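Local coordinates for protein KLLA0E02245p (Kluyveromyces lactis, PDB 4GPS) that removes NAD caps and N7-methylguanosine caps from RNA 5' ends and also degrades RNA as a 5'-3' exoribonuclease, using a divalent metal cation, at residues 182-195 with 309-321. Residues are numbered along the deposited sequence; the frame is centred on the assembly and turned at random.
Sequences RHHIIDIIMCPFLD and RKLLRMWIQTNLL. With CIT (citric acid), chain B.
Arg-309 NE donates to the backbone O of Phe-193, 2.9 Å away. The bond is nearly straight (167°), and the acceptor lies in the guanidinium plane. A leucine in place of Arg-309 would probably leave this carbonyl without its side-chain donor and remove the cation-pi partner of Phe-365. Arg-313 NH2 forms a salt bridge with Asp-187 OD1 at 2.7 Å, though the hydrogen-bond angle is poor. Its NH1 points at citrate O1, at a modelled distance too short to be trusted in detail. Ile-186 CG2 lies over the centre of that guanidinium, 3.2 Å from CZ. Arg-182 has several acceptors. NE and, weakly, NH2 reach citrate O3, while NH1 makes a weak 3.1 Å bond to Gln-317 O and a salt bridge to Glu-293, a metal ligand. A bend at chi3 (60°) turns its guanidinium, and Gln-317 CG lies over one face, toward the rim. His-183 ND1 donates to citrate O5 at 2.8 Å. Met-190 fits as a knob among Arg-309, Leu-312, Arg-313 and Ile-316. Leu-312 CD2 makes a CH-pi contact with the Phe-193 ring. Helix segments 182-190 and 309-319, their N-to-C directions 131° apart, line a pocket holding citrate, probably from the crystallisation liquor, in the PD-(D/E)XK nuclease fold; Gln-317 probably binds substrate there.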
ATOM      1  N   ARG A 182      -1.595   0.212   5.833  1.00 37.46           N
ATOM      2  CA  ARG A 182      -1.188  -0.425   4.592  1.00 35.60           C
ATOM      3  C   ARG A 182       0.312  -0.268   4.272  1.00 40.27           C
ATOM      4  O   ARG A 182       0.952  -1.196   3.783  1.00 41.79           O
ATOM      5  CB  ARG A 182      -2.007   0.123   3.431  1.00 36.84           C
ATOM      6  CG  ARG A 182      -1.670  -0.551   2.125  1.00 39.71           C
ATOM      7  CD  ARG A 182      -2.633  -0.155   1.041  1.00 35.27           C
ATOM      8  NE  ARG A 182      -2.559   1.275   0.875  1.00 40.78           N
ATOM      9  CZ  ARG A 182      -3.193   1.925  -0.080  1.00 44.20           C
ATOM     10  NH1 ARG A 182      -3.934   1.255  -0.951  1.00 38.21           N
ATOM     11  NH2 ARG A 182      -3.103   3.241  -0.148  1.00 48.37           N
ATOM     12  N   HIS A 183       0.861   0.908   4.547  1.00 42.13           N
ATOM     13  CA  HIS A 183       2.268   1.200   4.297  1.00 41.18           C
ATOM     14  C   HIS A 183       3.205   0.099   4.812  1.00 39.22           C
ATOM     15  O   HIS A 183       4.152  -0.275   4.130  1.00 39.16           O
ATOM     16  CB  HIS A 183       2.651   2.544   4.951  1.00 45.03           C
ATOM     17  CG  HIS A 183       3.878   3.160   4.369  1.00 61.05           C
ATOM     18  ND1 HIS A 183       3.850   3.949   3.236  1.00 70.41           N
ATOM     19  CD2 HIS A 183       5.187   3.033   4.704  1.00 67.81           C
ATOM     20  CE1 HIS A 183       5.086   4.278   2.894  1.00 67.17           C
ATOM     21  NE2 HIS A 183       5.918   3.735   3.767  1.00 66.15           N
ATOM     22  N   HIS A 184       2.960  -0.418   6.013  1.00 39.32           N
ATOM     23  CA  HIS A 184       3.846  -1.449   6.555  1.00 38.69           C
ATOM     24  C   HIS A 184       3.658  -2.809   5.933  1.00 41.09           C
ATOM     25  O   HIS A 184       4.600  -3.599   5.926  1.00 40.33           O
ATOM     26  CB  HIS A 184       3.712  -1.576   8.066  1.00 35.96           C
ATOM     27  CG  HIS A 184       3.955  -0.297   8.789  1.00 42.55           C
ATOM     28  ND1 HIS A 184       5.004   0.541   8.474  1.00 47.63           N
ATOM     29  CD2 HIS A 184       3.248   0.325   9.760  1.00 44.73           C
ATOM     30  CE1 HIS A 184       4.927   1.632   9.215  1.00 44.93           C
ATOM     31  NE2 HIS A 184       3.870   1.526  10.002  1.00 46.90           N
ATOM     32  N   ILE A 185       2.455  -3.100   5.428  1.00 38.23           N
ATOM     33  CA  ILE A 185       2.259  -4.383   4.794  1.00 36.17           C
ATOM     34  C   ILE A 185       3.030  -4.259   3.473  1.00 39.61           C
ATOM     35  O   ILE A 185       3.805  -5.130   3.104  1.00 40.39           O
ATOM     36  CB  ILE A 185       0.751  -4.715   4.564  1.00 39.21           C
ATOM     37  CG1 ILE A 185      -0.018  -4.740   5.905  1.00 31.01           C
ATOM     38  CG2 ILE A 185       0.638  -6.075   3.940  1.00 29.74           C
ATOM     39  CD1 ILE A 185       0.613  -5.686   6.922  1.00 30.11           C
ATOM     40  N   ILE A 186       2.857  -3.157   2.772  1.00 37.79           N
ATOM     41  CA  ILE A 186       3.608  -2.993   1.556  1.00 40.16           C
ATOM     42  C   ILE A 186       5.133  -3.135   1.850  1.00 42.42           C
ATOM     43  O   ILE A 186       5.835  -3.867   1.134  1.00 42.87           O
ATOM     44  CB  ILE A 186       3.301  -1.622   0.890  1.00 40.10           C
ATOM     45  CG1 ILE A 186       1.864  -1.611   0.396  1.00 40.14           C
ATOM     46  CG2 ILE A 186       4.237  -1.365  -0.308  1.00 36.12           C
ATOM     47  CD1 ILE A 186       1.300  -0.213   0.256  1.00 35.71           C
ATOM     48  N   ASP A 187       5.643  -2.476   2.898  1.00 40.48           N
ATOM     49  CA  ASP A 187       7.080  -2.554   3.194  1.00 40.62           C
ATOM     50  C   ASP A 187       7.550  -3.995   3.367  1.00 43.08           C
ATOM     51  O   ASP A 187       8.612  -4.367   2.876  1.00 47.85           O
ATOM     52  CB  ASP A 187       7.488  -1.799   4.483  1.00 41.77           C
ATOM     53  CG  ASP A 187       7.374  -0.274   4.370  1.00 46.54           C
ATOM     54  OD1 ASP A 187       7.648   0.298   3.283  1.00 40.86           O
ATOM     55  OD2 ASP A 187       7.015   0.351   5.405  1.00 50.47           O
ATOM     56  N   ILE A 188       6.774  -4.789   4.094  1.00 41.01           N
ATOM     57  CA  ILE A 188       7.136  -6.159   4.338  1.00 38.30           C
ATOM     58  C   ILE A 188       7.141  -6.977   3.052  1.00 39.68           C
ATOM     59  O   ILE A 188       8.024  -7.790   2.865  1.00 40.64           O
ATOM     60  CB  ILE A 188       6.170  -6.801   5.336  1.00 40.11           C
ATOM     61  CG1 ILE A 188       6.408  -6.210   6.721  1.00 33.66           C
ATOM     62  CG2 ILE A 188       6.322  -8.342   5.295  1.00 31.44           C
ATOM     63  CD1 ILE A 188       5.191  -6.306   7.646  1.00 30.96           C
ATOM     64  N   ILE A 189       6.172  -6.759   2.164  1.00 33.42           N
ATOM     65  CA  ILE A 189       6.133  -7.521   0.931  1.00 35.44           C
ATOM     66  C   ILE A 189       7.296  -7.096   0.022  1.00 39.59           C
ATOM     67  O   ILE A 189       7.812  -7.907  -0.758  1.00 41.38           O
ATOM     68  CB  ILE A 189       4.782  -7.311   0.191  1.00 32.21           C
ATOM     69  CG1 ILE A 189       3.647  -7.852   1.048  1.00 35.06           C
ATOM     70  CG2 ILE A 189       4.767  -8.036  -1.155  1.00 30.40           C
ATOM     71  CD1 ILE A 189       2.272  -7.238   0.671  1.00 35.54           C
ATOM     72  N   MET A 190       7.716  -5.837   0.139  1.00 36.93           N
ATOM     73  CA  MET A 190       8.780  -5.296  -0.697  1.00 38.46           C
ATOM     74  C   MET A 190      10.218  -5.702  -0.352  1.00 42.25           C
ATOM     75  O   MET A 190      11.130  -5.442  -1.143  1.00 44.70           O
ATOM     76  CB  MET A 190       8.690  -3.757  -0.717  1.00 35.73           C
ATOM     77  CG  MET A 190       7.601  -3.219  -1.648  1.00 39.70           C
ATOM     78  SD  MET A 190       7.811  -3.629  -3.435  1.00 42.07           S
ATOM     79  CE  MET A 190       9.038  -2.307  -3.888  1.00 37.16           C
ATOM     80  N   CYS A 191      10.437  -6.327   0.805  1.00 41.82           N
ATOM     81  CA  CYS A 191      11.800  -6.702   1.212  1.00 45.99           C
ATOM     82  C   CYS A 191      12.676  -7.320   0.126  1.00 46.21           C
ATOM     83  O   CYS A 191      13.764  -6.837  -0.137  1.00 46.40           O
ATOM     84  CB  CYS A 191      11.771  -7.618   2.452  1.00 44.15           C
ATOM     85  SG  CYS A 191      11.250  -6.732   3.932  1.00 43.30           S
ATOM     86  N   PRO A 192      12.198  -8.362  -0.557  1.00 50.39           N
ATOM     87  CA  PRO A 192      13.087  -8.925  -1.587  1.00 51.09           C
ATOM     88  C   PRO A 192      13.325  -8.079  -2.818  1.00 50.85           C
ATOM     89  O   PRO A 192      14.137  -8.431  -3.683  1.00 50.92           O
ATOM     90  CB  PRO A 192      12.440 -10.270  -1.933  1.00 48.43           C
ATOM     91  CG  PRO A 192      11.040 -10.139  -1.503  1.00 50.06           C
ATOM     92  CD  PRO A 192      11.036  -9.232  -0.304  1.00 49.77           C
ATOM     93  N   PHE A 193      12.645  -6.950  -2.913  1.00 46.98           N
ATOM     94  CA  PHE A 193      12.850  -6.139  -4.089  1.00 45.62           C
ATOM     95  C   PHE A 193      13.620  -4.852  -3.791  1.00 45.66           C
ATOM     96  O   PHE A 193      13.810  -4.026  -4.684  1.00 45.60           O
ATOM     97  CB  PHE A 193      11.495  -5.869  -4.765  1.00 43.09           C
ATOM     98  CG  PHE A 193      10.640  -7.098  -4.896  1.00 43.89           C
ATOM     99  CD1 PHE A 193       9.732  -7.448  -3.890  1.00 48.29           C
ATOM    100  CD2 PHE A 193      10.798  -7.951  -5.961  1.00 42.59           C
ATOM    101  CE1 PHE A 193       9.004  -8.630  -3.938  1.00 43.44           C
ATOM    102  CE2 PHE A 193      10.071  -9.153  -6.028  1.00 43.52           C
ATOM    103  CZ  PHE A 193       9.175  -9.489  -5.014  1.00 46.14           C
ATOM    104  N   LEU A 194      14.090  -4.709  -2.550  1.00 45.11           N
ATOM    105  CA  LEU A 194      14.829  -3.515  -2.128  1.00 48.93           C
ATOM    106  C   LEU A 194      16.284  -3.766  -1.712  1.00 55.48           C
ATOM    107  O   LEU A 194      16.686  -4.882  -1.378  1.00 57.52           O
ATOM    108  CB  LEU A 194      14.126  -2.844  -0.954  1.00 46.49           C
ATOM    109  CG  LEU A 194      12.710  -2.329  -1.188  1.00 54.50           C
ATOM    110  CD1 LEU A 194      12.120  -1.893   0.153  1.00 49.94           C
ATOM    111  CD2 LEU A 194      12.731  -1.199  -2.217  1.00 48.95           C
ATOM    112  N   ASP A 195      17.052  -2.685  -1.707  1.00 59.11           N
ATOM    113  CA  ASP A 195      18.450  -2.699  -1.338  1.00 58.69           C
ATOM    114  C   ASP A 195      18.645  -2.101   0.055  1.00 56.80           C
ATOM    115  O   ASP A 195      19.768  -1.833   0.463  1.00 60.44           O
ATOM    116  CB  ASP A 195      19.239  -1.878  -2.347  1.00 67.14           C
ATOM    117  CG  ASP A 195      20.609  -2.441  -2.585  1.00 76.15           C
ATOM    118  OD1 ASP A 195      21.469  -1.704  -3.138  1.00 80.37           O
ATOM    119  OD2 ASP A 195      20.817  -3.629  -2.217  1.00 76.19           O
ATOM    120  N   ARG A 309      10.532  -0.778  -9.204  1.00 47.53           N
ATOM    121  CA  ARG A 309      10.171  -0.835  -7.785  1.00 45.77           C
ATOM    122  C   ARG A 309       8.872  -0.081  -7.549  1.00 43.36           C
ATOM    123  O   ARG A 309       7.994  -0.549  -6.823  1.00 43.29           O
ATOM    124  CB  ARG A 309      11.244  -0.176  -6.922  1.00 47.23           C
ATOM    125  CG  ARG A 309      12.142  -1.112  -6.208  1.00 49.54           C
ATOM    126  CD  ARG A 309      13.431  -0.417  -5.870  1.00 51.76           C
ATOM    127  NE  ARG A 309      14.470  -1.413  -5.701  1.00 52.35           N
ATOM    128  CZ  ARG A 309      15.767  -1.180  -5.817  1.00 52.96           C
ATOM    129  NH1 ARG A 309      16.217   0.040  -6.113  1.00 54.58           N
ATOM    130  NH2 ARG A 309      16.609  -2.179  -5.624  1.00 52.84           N
ATOM    131  N   LYS A 310       8.765   1.097  -8.155  1.00 38.52           N
ATOM    132  CA  LYS A 310       7.571   1.916  -8.000  1.00 44.21           C
ATOM    133  C   LYS A 310       6.330   1.215  -8.588  1.00 43.02           C
ATOM    134  O   LYS A 310       5.277   1.177  -7.950  1.00 44.79           O
ATOM    135  CB  LYS A 310       7.786   3.300  -8.643  1.00 43.02           C
ATOM    136  CG  LYS A 310       6.555   4.144  -8.651  1.00 56.35           C
ATOM    137  CD  LYS A 310       6.755   5.468  -9.379  1.00 71.48           C
ATOM    138  CE  LYS A 310       7.642   6.433  -8.615  1.00 78.51           C
ATOM    139  NZ  LYS A 310       7.760   7.707  -9.392  1.00 84.10           N
ATOM    140  N   LEU A 311       6.462   0.659  -9.791  1.00 39.27           N
ATOM    141  CA  LEU A 311       5.360  -0.056 -10.437  1.00 40.14           C
ATOM    142  C   LEU A 311       4.944  -1.260  -9.580  1.00 41.90           C
ATOM    143  O   LEU A 311       3.752  -1.467  -9.341  1.00 41.50           O
ATOM    144  CB  LEU A 311       5.764  -0.513 -11.841  1.00 40.72           C
ATOM    145  CG  LEU A 311       5.972   0.650 -12.827  1.00 41.48           C
ATOM    146  CD1 LEU A 311       6.768   0.158 -14.000  1.00 40.13           C
ATOM    147  CD2 LEU A 311       4.627   1.231 -13.288  1.00 38.51           C
ATOM    148  N   LEU A 312       5.911  -2.028  -9.077  1.00 40.24           N
ATOM    149  CA  LEU A 312       5.567  -3.180  -8.247  1.00 39.66           C
ATOM    150  C   LEU A 312       4.862  -2.725  -6.968  1.00 43.02           C
ATOM    151  O   LEU A 312       3.860  -3.304  -6.554  1.00 46.72           O
ATOM    152  CB  LEU A 312       6.824  -3.993  -7.895  1.00 37.17           C
ATOM    153  CG  LEU A 312       6.654  -5.184  -6.940  1.00 34.84           C
ATOM    154  CD1 LEU A 312       5.738  -6.228  -7.618  1.00 35.89           C
ATOM    155  CD2 LEU A 312       8.028  -5.779  -6.544  1.00 29.40           C
ATOM    156  N   ARG A 313       5.367  -1.662  -6.357  1.00 43.74           N
ATOM    157  CA  ARG A 313       4.799  -1.156  -5.122  1.00 41.32           C
ATOM    158  C   ARG A 313       3.360  -0.712  -5.362  1.00 39.17           C
ATOM    159  O   ARG A 313       2.462  -0.978  -4.569  1.00 39.34           O
ATOM    160  CB  ARG A 313       5.671   0.001  -4.614  1.00 48.32           C
ATOM    161  CG  ARG A 313       5.782   0.073  -3.103  1.00 53.06           C
ATOM    162  CD  ARG A 313       6.813   1.093  -2.622  1.00 50.98           C
ATOM    163  NE  ARG A 313       7.074   0.881  -1.196  1.00 54.62           N
ATOM    164  CZ  ARG A 313       6.209   1.217  -0.259  1.00 50.62           C
ATOM    165  NH1 ARG A 313       5.081   1.788  -0.616  1.00 58.46           N
ATOM    166  NH2 ARG A 313       6.421   0.921   1.005  1.00 54.49           N
ATOM    167  N   MET A 314       3.161  -0.068  -6.499  1.00 38.64           N
ATOM    168  CA  MET A 314       1.871   0.457  -6.942  1.00 41.75           C
ATOM    169  C   MET A 314       0.888  -0.734  -7.046  1.00 45.49           C
ATOM    170  O   MET A 314      -0.247  -0.696  -6.553  1.00 44.13           O
ATOM    171  CB  MET A 314       2.088   1.076  -8.322  1.00 42.51           C
ATOM    172  CG  MET A 314       1.268   2.226  -8.689  1.00 49.31           C
ATOM    173  SD  MET A 314       1.901   3.009 -10.215  1.00 49.76           S
ATOM    174  CE  MET A 314       3.202   4.105  -9.523  1.00 46.75           C
ATOM    175  N   TRP A 315       1.335  -1.778  -7.730  1.00 40.61           N
ATOM    176  CA  TRP A 315       0.540  -2.965  -7.880  1.00 37.77           C
ATOM    177  C   TRP A 315       0.199  -3.535  -6.493  1.00 39.21           C
ATOM    178  O   TRP A 315      -0.962  -3.837  -6.235  1.00 40.28           O
ATOM    179  CB  TRP A 315       1.316  -4.006  -8.692  1.00 37.85           C
ATOM    180  CG  TRP A 315       0.622  -5.344  -8.769  1.00 33.90           C
ATOM    181  CD1 TRP A 315      -0.434  -5.685  -9.588  1.00 34.35           C
ATOM    182  CD2 TRP A 315       0.876  -6.482  -7.949  1.00 31.29           C
ATOM    183  NE1 TRP A 315      -0.849  -6.956  -9.315  1.00 33.03           N
ATOM    184  CE2 TRP A 315      -0.067  -7.476  -8.315  1.00 34.33           C
ATOM    185  CE3 TRP A 315       1.803  -6.764  -6.930  1.00 32.77           C
ATOM    186  CZ2 TRP A 315      -0.104  -8.739  -7.699  1.00 34.48           C
ATOM    187  CZ3 TRP A 315       1.762  -8.025  -6.313  1.00 34.78           C
ATOM    188  CH2 TRP A 315       0.812  -8.991  -6.703  1.00 39.51           C
ATOM    189  N   ILE A 316       1.189  -3.696  -5.604  1.00 36.97           N
ATOM    190  CA  ILE A 316       0.899  -4.255  -4.275  1.00 37.49           C
ATOM    191  C   ILE A 316      -0.080  -3.355  -3.554  1.00 43.33           C
ATOM    192  O   ILE A 316      -0.994  -3.830  -2.890  1.00 43.03           O
ATOM    193  CB  ILE A 316       2.128  -4.337  -3.398  1.00 38.05           C
ATOM    194  CG1 ILE A 316       3.158  -5.260  -4.048  1.00 35.51           C
ATOM    195  CG2 ILE A 316       1.732  -4.828  -1.996  1.00 33.10           C
ATOM    196  CD1 ILE A 316       4.528  -5.108  -3.455  1.00 31.97           C
ATOM    197  N   GLN A 317       0.112  -2.049  -3.711  1.00 46.37           N
ATOM    198  CA  GLN A 317      -0.745  -1.064  -3.061  1.00 50.08           C
ATOM    199  C   GLN A 317      -2.229  -1.194  -3.417  1.00 46.60           C
ATOM    200  O   GLN A 317      -3.079  -1.238  -2.531  1.00 47.57           O
ATOM    201  CB  GLN A 317      -0.234   0.338  -3.365  1.00 46.25           C
ATOM    202  CG  GLN A 317      -1.145   1.435  -2.958  1.00 57.85           C
ATOM    203  CD  GLN A 317      -0.722   2.786  -3.535  1.00 62.68           C
ATOM    204  OE1 GLN A 317      -1.476   3.754  -3.478  1.00 70.84           O
ATOM    205  NE2 GLN A 317       0.482   2.853  -4.082  1.00 56.28           N
ATOM    206  N   THR A 318      -2.562  -1.280  -4.693  1.00 46.53           N
ATOM    207  CA  THR A 318      -3.967  -1.394  -5.031  1.00 45.38           C
ATOM    208  C   THR A 318      -4.457  -2.817  -4.892  1.00 47.45           C
ATOM    209  O   THR A 318      -5.617  -3.049  -4.520  1.00 43.35           O
ATOM    210  CB  THR A 318      -4.278  -0.861  -6.434  1.00 46.51           C
ATOM    211  OG1 THR A 318      -3.384  -1.426  -7.380  1.00 44.14           O
ATOM    212  CG2 THR A 318      -4.147   0.670  -6.453  1.00 47.60           C
ATOM    213  N   ASN A 319      -3.569  -3.779  -5.127  1.00 43.54           N
ATOM    214  CA  ASN A 319      -3.983  -5.167  -5.005  1.00 45.53           C
ATOM    215  C   ASN A 319      -4.403  -5.567  -3.595  1.00 44.59           C
ATOM    216  O   ASN A 319      -5.135  -6.530  -3.432  1.00 45.00           O
ATOM    217  CB  ASN A 319      -2.898  -6.114  -5.489  1.00 46.12           C
ATOM    218  CG  ASN A 319      -3.447  -7.473  -5.805  1.00 49.28           C
ATOM    219  OD1 ASN A 319      -3.245  -8.415  -5.074  1.00 56.93           O
ATOM    220  ND2 ASN A 319      -4.184  -7.566  -6.895  1.00 57.07           N
ATOM    221  N   LEU A 320      -3.937  -4.847  -2.575  1.00 42.32           N
ATOM    222  CA  LEU A 320      -4.337  -5.151  -1.191  1.00 41.91           C
ATOM    223  C   LEU A 320      -5.769  -4.658  -0.863  1.00 41.28           C
ATOM    224  O   LEU A 320      -6.299  -4.915   0.225  1.00 47.57           O
ATOM    225  CB  LEU A 320      -3.347  -4.519  -0.192  1.00 35.46           C
ATOM    226  CG  LEU A 320      -1.997  -5.198  -0.011  1.00 33.34           C
ATOM    227  CD1 LEU A 320      -1.118  -4.182   0.583  1.00 29.67           C
ATOM    228  CD2 LEU A 320      -2.084  -6.473   0.869  1.00 26.62           C
ATOM    229  N   LEU A 321      -6.392  -3.947  -1.786  1.00 40.53           N
ATOM    230  CA  LEU A 321      -7.748  -3.444  -1.560  1.00 44.05           C
ATOM    231  C   LEU A 321      -8.778  -4.237  -2.350  1.00 45.63           C
ATOM    232  O   LEU A 321      -8.454  -4.933  -3.319  1.00 49.87           O
ATOM    233  CB  LEU A 321      -7.863  -1.980  -1.986  1.00 39.19           C
ATOM    234  CG  LEU A 321      -6.820  -1.052  -1.374  1.00 43.08           C
ATOM    235  CD1 LEU A 321      -6.936   0.314  -2.010  1.00 41.19           C
ATOM    236  CD2 LEU A 321      -7.037  -0.977   0.123  1.00 46.90           C
TER
HETATM  237  C1  CIT B 501       2.514   3.325  -0.550  1.00 83.92           C
HETATM  238  O1  CIT B 501       2.898   2.493   0.249  1.00 80.47           O
HETATM  239  O2  CIT B 501       3.375   3.820  -1.478  1.00 79.77           O
HETATM  240  C2  CIT B 501       1.069   3.817  -0.493  1.00 83.82           C
HETATM  241  C3  CIT B 501       0.735   4.352   0.921  1.00 85.31           C
HETATM  242  O7  CIT B 501       1.017   3.323   1.868  1.00 83.26           O
HETATM  243  C4  CIT B 501      -0.763   4.747   1.001  1.00 88.24           C
HETATM  244  C5  CIT B 501      -1.313   4.685   2.425  1.00 85.21           C
HETATM  245  O3  CIT B 501      -2.007   3.757   2.756  1.00 76.13           O
HETATM  246  O4  CIT B 501      -1.021   5.673   3.317  1.00 87.84           O
HETATM  247  C6  CIT B 501       1.574   5.591   1.209  1.00 88.57           C
HETATM  248  O5  CIT B 501       1.993   5.802   2.336  1.00 88.21           O
HETATM  249  O6  CIT B 501       1.841   6.465   0.205  1.00 91.06           O